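Local coordinates for protein lipase (Pelosinus fermentans, PDB 5AH0) that hydrolyses ester bonds as a lipase and also breaks down the synthetic polyester poly(butylene adipate-co-terephthalate), at residues 5-10 with 106-111; 152-157 with 256-261. One frame throughout, in Å; residues are numbered along the deposited sequence.

Contact 1 of 2, residues 5-10 with 106-111; sequences PIVLVH and NKIHLV
Val111 is the main bump here, and its hollow lies between Ile6 and Leu8, two residues apart on the neighbouring parallel strand. Its CG2 butts against Ile6 CG2 at 3.9 Å, while its CB lies alongside Leu8 CD2 at 3.8 Å. The first torsion explains the fit: CG1 is anti to the backbone N (chi1 176°), which leaves CG2 beside that N, on the Ile6 side. His109 sits on the same face, its side chain slanting across that of Ile6, CB against CG1. Helix 370-380 covers this side through Leu376, Ala377 and Leu380.

The other face repeats the trick with Leu110. Its CD2 methyl drops between Val7 CG1, 3.8 Å away, and Val9 CG2, at 3.9 Å. Further back Ile108 reaches both ways, CD1 to Val7 CG2 and CG2 to Pro5 CG; the Ile108 and Pro5 side chains cross at about a right angle. Helix 54-66 lies over this layer with Leu61 and Ile65.

Between the two layers runs a parallel ladder: His109 N to Pro5 O (2.9 Å, 177° at the hydrogen), Val7 N to His109 O, Val111 N to Val7 O, and Val9 N to Val111 O. Polar backbone is thus paired off inside the sheet, so the Val7, Val9, Ile108 and Leu110 face can be aliphatic, while on the Ile6, Leu8 and Val111 face the one polar side chain, His109, is paired through Ser155 and Asn2.

Contact 2 of 2, residues 152-157 with 256-261; sequences WVHSIT and DIYYFS
Tyr259 and Ile156 lie side by side and point the same way, with ring carbon CE2 of Tyr259 3.9 Å from Ile156 CD1. Ile257 completes the cluster: its CG2 sits 3.8 Å above one face of the Tyr259 ring, offset toward the rim, and 4.0 Å from Ile156 CG1. The ring reaches this place with CG beside its own backbone N (chi1 -70°), and Tyr259 OH is hydrogen-bonded to Gln254 N. Were the ring cut back to an alanine here, a gap beside Ile156 and Ile257 would probably open and Gln254 N would be left without its hydroxyl partner.

On the reverse face His154 and Tyr258 also run alongside each other. Their rings meet obliquely, planes at 45°, with His154 CE1 at the edge of the tyrosine, 3.9 Å from CE2; Tyr4 meets the histidine ring as well. Next along, Phe260 crosses Thr157 at a slant, Thr157 OG1 coming 3.8 Å from Phe260 CB, while the phenyl ring makes a cation-pi contact with Lys379.

Three backbone bonds set the register: Tyr258 N to His154 O, Ile156 N to Tyr258 O and Phe260 N to Ile156 O, the last two both 2.7 Å. Helix 116-129 packs Val124 on Ile156 and Ile257, and helix 370-380 lies against Ser155 and Thr157 on the other side. Two adjacent parallel strands, separated along the chain by a segment about half helical and flanked by helices on both faces, belong to the central sheet of an alpha/beta-hydrolase fold.

Overall arrangement
Contact 1 and contact 2 are successive seams of one parallel sheet, their centres about 9 Å apart, in the order 6-9, 108-113, 153-159, 258-265. Strands 108-113 and 153-159 join them, through Leu110 O to Thr157 N at 2.8 Å and a probable side-chain bond from His109 ND1 to Ser155 OG at 2.6 Å. Helix 370-380 covers both on one side; on the other, helix 54-66 lies over contact 1 and helix 116-129 over contact 2. Helix 54-66 also carries Asp56, a zinc ligand with His76, His82 and Asp233. The turn from strand 108-113 into helix 116-129 is probably the nucleophile elbow, as in related lipases.

Contact 1 of 2, residues 5-10 with 106-111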
# COMPACT_ATOMS: atom_id res chain seq x y z
N PRO A 5 -6.25 -10.30 -14.93
CA PRO A 5 -5.86 -8.89 -14.96
C PRO A 5 -4.99 -8.52 -13.77
O PRO A 5 -4.90 -9.27 -12.79
CB PRO A 5 -7.20 -8.16 -14.90
CG PRO A 5 -8.14 -9.13 -14.26
CD PRO A 5 -7.69 -10.48 -14.71
N ILE A 6 -4.36 -7.35 -13.87
CA ILE A 6 -3.56 -6.79 -12.80
C ILE A 6 -4.32 -5.66 -12.10
O ILE A 6 -4.88 -4.79 -12.76
CB ILE A 6 -2.24 -6.24 -13.33
CG1 ILE A 6 -1.31 -7.39 -13.72
CG2 ILE A 6 -1.60 -5.34 -12.31
CD1 ILE A 6 -0.07 -6.94 -14.50
N VAL A 7 -4.34 -5.69 -10.76
CA VAL A 7 -4.92 -4.59 -10.00
C VAL A 7 -3.82 -3.90 -9.20
O VAL A 7 -3.14 -4.52 -8.39
CB VAL A 7 -6.04 -5.08 -9.04
CG1 VAL A 7 -6.35 -4.04 -7.97
CG2 VAL A 7 -7.29 -5.38 -9.83
N LEU A 8 -3.67 -2.60 -9.43
CA LEU A 8 -2.56 -1.84 -8.85
C LEU A 8 -3.00 -1.18 -7.56
O LEU A 8 -4.05 -0.54 -7.50
CB LEU A 8 -2.05 -0.81 -9.84
CG LEU A 8 -1.33 -1.36 -11.07
CD1 LEU A 8 -1.20 -0.27 -12.11
CD2 LEU A 8 0.04 -1.91 -10.70
N VAL A 9 -2.19 -1.34 -6.51
CA VAL A 9 -2.57 -0.89 -5.18
C VAL A 9 -1.49 -0.01 -4.56
O VAL A 9 -0.44 -0.50 -4.12
CB VAL A 9 -2.85 -2.10 -4.25
CG1 VAL A 9 -3.37 -1.64 -2.89
CG2 VAL A 9 -3.85 -3.06 -4.90
N HIS A 10 -1.77 1.30 -4.53
CA HIS A 10 -0.84 2.29 -3.97
C HIS A 10 -0.58 2.10 -2.48
O HIS A 10 -1.33 1.40 -1.78
CB HIS A 10 -1.36 3.71 -4.23
CG HIS A 10 -2.62 4.04 -3.47
ND1 HIS A 10 -2.63 4.25 -2.11
CD2 HIS A 10 -3.89 4.20 -3.89
CE1 HIS A 10 -3.86 4.52 -1.72
NE2 HIS A 10 -4.65 4.49 -2.78
N ASN A 106 -12.30 -16.51 -12.16
CA ASN A 106 -11.76 -15.20 -12.52
C ASN A 106 -10.88 -14.60 -11.44
O ASN A 106 -11.37 -13.83 -10.61
CB ASN A 106 -12.89 -14.21 -12.81
CG ASN A 106 -13.52 -14.43 -14.17
OD1 ASN A 106 -12.84 -14.81 -15.13
ND2 ASN A 106 -14.82 -14.17 -14.26
N LYS A 107 -9.60 -14.92 -11.46
CA LYS A 107 -8.69 -14.43 -10.44
C LYS A 107 -8.00 -13.14 -10.90
O LYS A 107 -8.15 -12.73 -12.06
CB LYS A 107 -7.65 -15.50 -10.09
CG LYS A 107 -8.22 -16.90 -10.12
CD LYS A 107 -7.24 -17.97 -9.66
CE LYS A 107 -7.04 -17.92 -8.16
NZ LYS A 107 -6.09 -18.98 -7.68
N ILE A 108 -7.27 -12.49 -9.99
CA ILE A 108 -6.46 -11.30 -10.33
C ILE A 108 -5.05 -11.44 -9.81
O ILE A 108 -4.79 -12.27 -8.93
CB ILE A 108 -7.03 -10.01 -9.73
CG1 ILE A 108 -7.03 -10.10 -8.21
CG2 ILE A 108 -8.42 -9.72 -10.26
CD1 ILE A 108 -7.60 -8.88 -7.55
N HIS A 109 -4.14 -10.64 -10.37
CA HIS A 109 -2.81 -10.43 -9.79
C HIS A 109 -2.81 -9.11 -9.02
O HIS A 109 -3.15 -8.07 -9.59
CB HIS A 109 -1.72 -10.34 -10.85
CG HIS A 109 -1.66 -11.52 -11.77
ND1 HIS A 109 -1.18 -12.75 -11.37
CD2 HIS A 109 -1.97 -11.64 -13.08
CE1 HIS A 109 -1.23 -13.58 -12.40
NE2 HIS A 109 -1.70 -12.93 -13.45
N LEU A 110 -2.40 -9.14 -7.76
CA LEU A 110 -2.25 -7.90 -7.01
C LEU A 110 -0.81 -7.42 -7.07
O LEU A 110 0.12 -8.13 -6.67
CB LEU A 110 -2.72 -8.08 -5.56
CG LEU A 110 -4.24 -8.15 -5.53
CD1 LEU A 110 -4.79 -8.76 -4.23
CD2 LEU A 110 -4.83 -6.76 -5.79
N VAL A 111 -0.62 -6.22 -7.61
CA VAL A 111 0.69 -5.57 -7.61
C VAL A 111 0.59 -4.34 -6.72
O VAL A 111 -0.23 -3.44 -6.96
CB VAL A 111 1.16 -5.18 -9.03
CG1 VAL A 111 2.46 -4.44 -8.98
CG2 VAL A 111 1.28 -6.43 -9.93

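Contact 2 of 2, residues 152-157 with 256-261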
# COMPACT_ATOMS: atom_id res chain seq x y z
N TRP A 152 -9.43 -15.90 -4.96
CA TRP A 152 -9.62 -14.98 -6.08
C TRP A 152 -8.34 -14.27 -6.55
O TRP A 152 -8.37 -13.42 -7.44
CB TRP A 152 -10.66 -13.93 -5.69
CG TRP A 152 -12.04 -14.47 -5.45
CD1 TRP A 152 -12.44 -15.79 -5.53
CD2 TRP A 152 -13.21 -13.72 -5.11
NE1 TRP A 152 -13.79 -15.89 -5.26
CE2 TRP A 152 -14.28 -14.64 -5.00
CE3 TRP A 152 -13.46 -12.36 -4.89
CZ2 TRP A 152 -15.57 -14.24 -4.67
CZ3 TRP A 152 -14.75 -11.97 -4.56
CH2 TRP A 152 -15.79 -12.90 -4.46
N VAL A 153 -7.22 -14.62 -5.92
CA VAL A 153 -5.97 -13.94 -6.19
C VAL A 153 -4.93 -14.97 -6.59
O VAL A 153 -4.78 -15.99 -5.91
CB VAL A 153 -5.49 -13.13 -4.97
CG1 VAL A 153 -4.08 -12.56 -5.20
CG2 VAL A 153 -6.48 -12.04 -4.64
N HIS A 154 -4.22 -14.73 -7.68
CA HIS A 154 -3.28 -15.71 -8.17
C HIS A 154 -1.87 -15.41 -7.68
O HIS A 154 -1.10 -16.31 -7.33
CB HIS A 154 -3.31 -15.79 -9.70
CG HIS A 154 -2.74 -17.06 -10.24
ND1 HIS A 154 -1.48 -17.13 -10.81
CD2 HIS A 154 -3.24 -18.31 -10.27
CE1 HIS A 154 -1.25 -18.38 -11.18
NE2 HIS A 154 -2.30 -19.12 -10.87
N SER A 155 -1.52 -14.13 -7.67
CA SER A 155 -0.20 -13.72 -7.21
C SER A 155 -0.24 -12.40 -6.48
O SER A 155 -1.13 -11.57 -6.70
CB SER A 155 0.77 -13.61 -8.38
OG SER A 155 0.30 -12.64 -9.30
N ILE A 156 0.77 -12.19 -5.65
CA ILE A 156 0.95 -10.94 -4.97
C ILE A 156 2.38 -10.46 -5.21
O ILE A 156 3.34 -11.16 -4.89
CB ILE A 156 0.67 -11.07 -3.47
CG1 ILE A 156 -0.84 -11.18 -3.22
CG2 ILE A 156 1.27 -9.90 -2.69
CD1 ILE A 156 -1.20 -11.08 -1.75
N THR A 157 2.51 -9.27 -5.80
CA THR A 157 3.81 -8.67 -5.95
C THR A 157 3.84 -7.43 -5.09
O THR A 157 2.98 -6.56 -5.22
CB THR A 157 4.11 -8.28 -7.39
OG1 THR A 157 4.10 -9.46 -8.21
CG2 THR A 157 5.48 -7.60 -7.51
N ASP A 256 -2.14 -21.07 -2.16
CA ASP A 256 -2.44 -21.04 -3.59
C ASP A 256 -2.14 -19.68 -4.21
O ASP A 256 -2.77 -19.31 -5.20
CB ASP A 256 -3.90 -21.38 -3.83
CG ASP A 256 -4.81 -20.49 -3.03
OD1 ASP A 256 -4.34 -19.97 -1.99
OD2 ASP A 256 -5.98 -20.31 -3.44
N ILE A 257 -1.24 -18.93 -3.59
CA ILE A 257 -0.84 -17.62 -4.11
C ILE A 257 0.67 -17.52 -4.35
O ILE A 257 1.47 -17.78 -3.45
CB ILE A 257 -1.23 -16.49 -3.14
CG1 ILE A 257 -2.73 -16.53 -2.83
CG2 ILE A 257 -0.84 -15.13 -3.72
CD1 ILE A 257 -3.17 -15.38 -1.94
N TYR A 258 1.07 -17.11 -5.55
CA TYR A 258 2.47 -16.83 -5.80
C TYR A 258 2.86 -15.48 -5.16
O TYR A 258 2.14 -14.49 -5.31
CB TYR A 258 2.76 -16.82 -7.30
CG TYR A 258 2.80 -18.18 -7.96
CD1 TYR A 258 3.95 -18.97 -7.91
CD2 TYR A 258 1.70 -18.67 -8.65
CE1 TYR A 258 3.99 -20.21 -8.53
CE2 TYR A 258 1.74 -19.91 -9.26
CZ TYR A 258 2.89 -20.67 -9.20
OH TYR A 258 2.92 -21.90 -9.81
N TYR A 259 3.97 -15.44 -4.43
CA TYR A 259 4.39 -14.19 -3.81
C TYR A 259 5.72 -13.71 -4.37
O TYR A 259 6.72 -14.43 -4.36
CB TYR A 259 4.51 -14.33 -2.29
CG TYR A 259 3.19 -14.49 -1.56
CD1 TYR A 259 2.58 -15.74 -1.46
CD2 TYR A 259 2.58 -13.42 -0.93
CE1 TYR A 259 1.39 -15.90 -0.76
CE2 TYR A 259 1.39 -13.57 -0.23
CZ TYR A 259 0.80 -14.82 -0.15
OH TYR A 259 -0.39 -14.99 0.53
N PHE A 260 5.73 -12.47 -4.87
CA PHE A 260 6.98 -11.83 -5.29
C PHE A 260 7.19 -10.53 -4.52
O PHE A 260 6.29 -9.68 -4.47
CB PHE A 260 6.97 -11.56 -6.79
CG PHE A 260 6.80 -12.78 -7.63
CD1 PHE A 260 7.90 -13.54 -7.99
CD2 PHE A 260 5.55 -13.18 -8.06
CE1 PHE A 260 7.76 -14.68 -8.77
CE2 PHE A 260 5.40 -14.31 -8.84
CZ PHE A 260 6.51 -15.06 -9.19
N SER A 261 8.38 -10.36 -3.96
CA SER A 261 8.72 -9.15 -3.23
C SER A 261 10.00 -8.51 -3.78
O SER A 261 11.03 -9.17 -3.92
CB SER A 261 8.90 -9.45 -1.75
OG SER A 261 10.10 -10.17 -1.55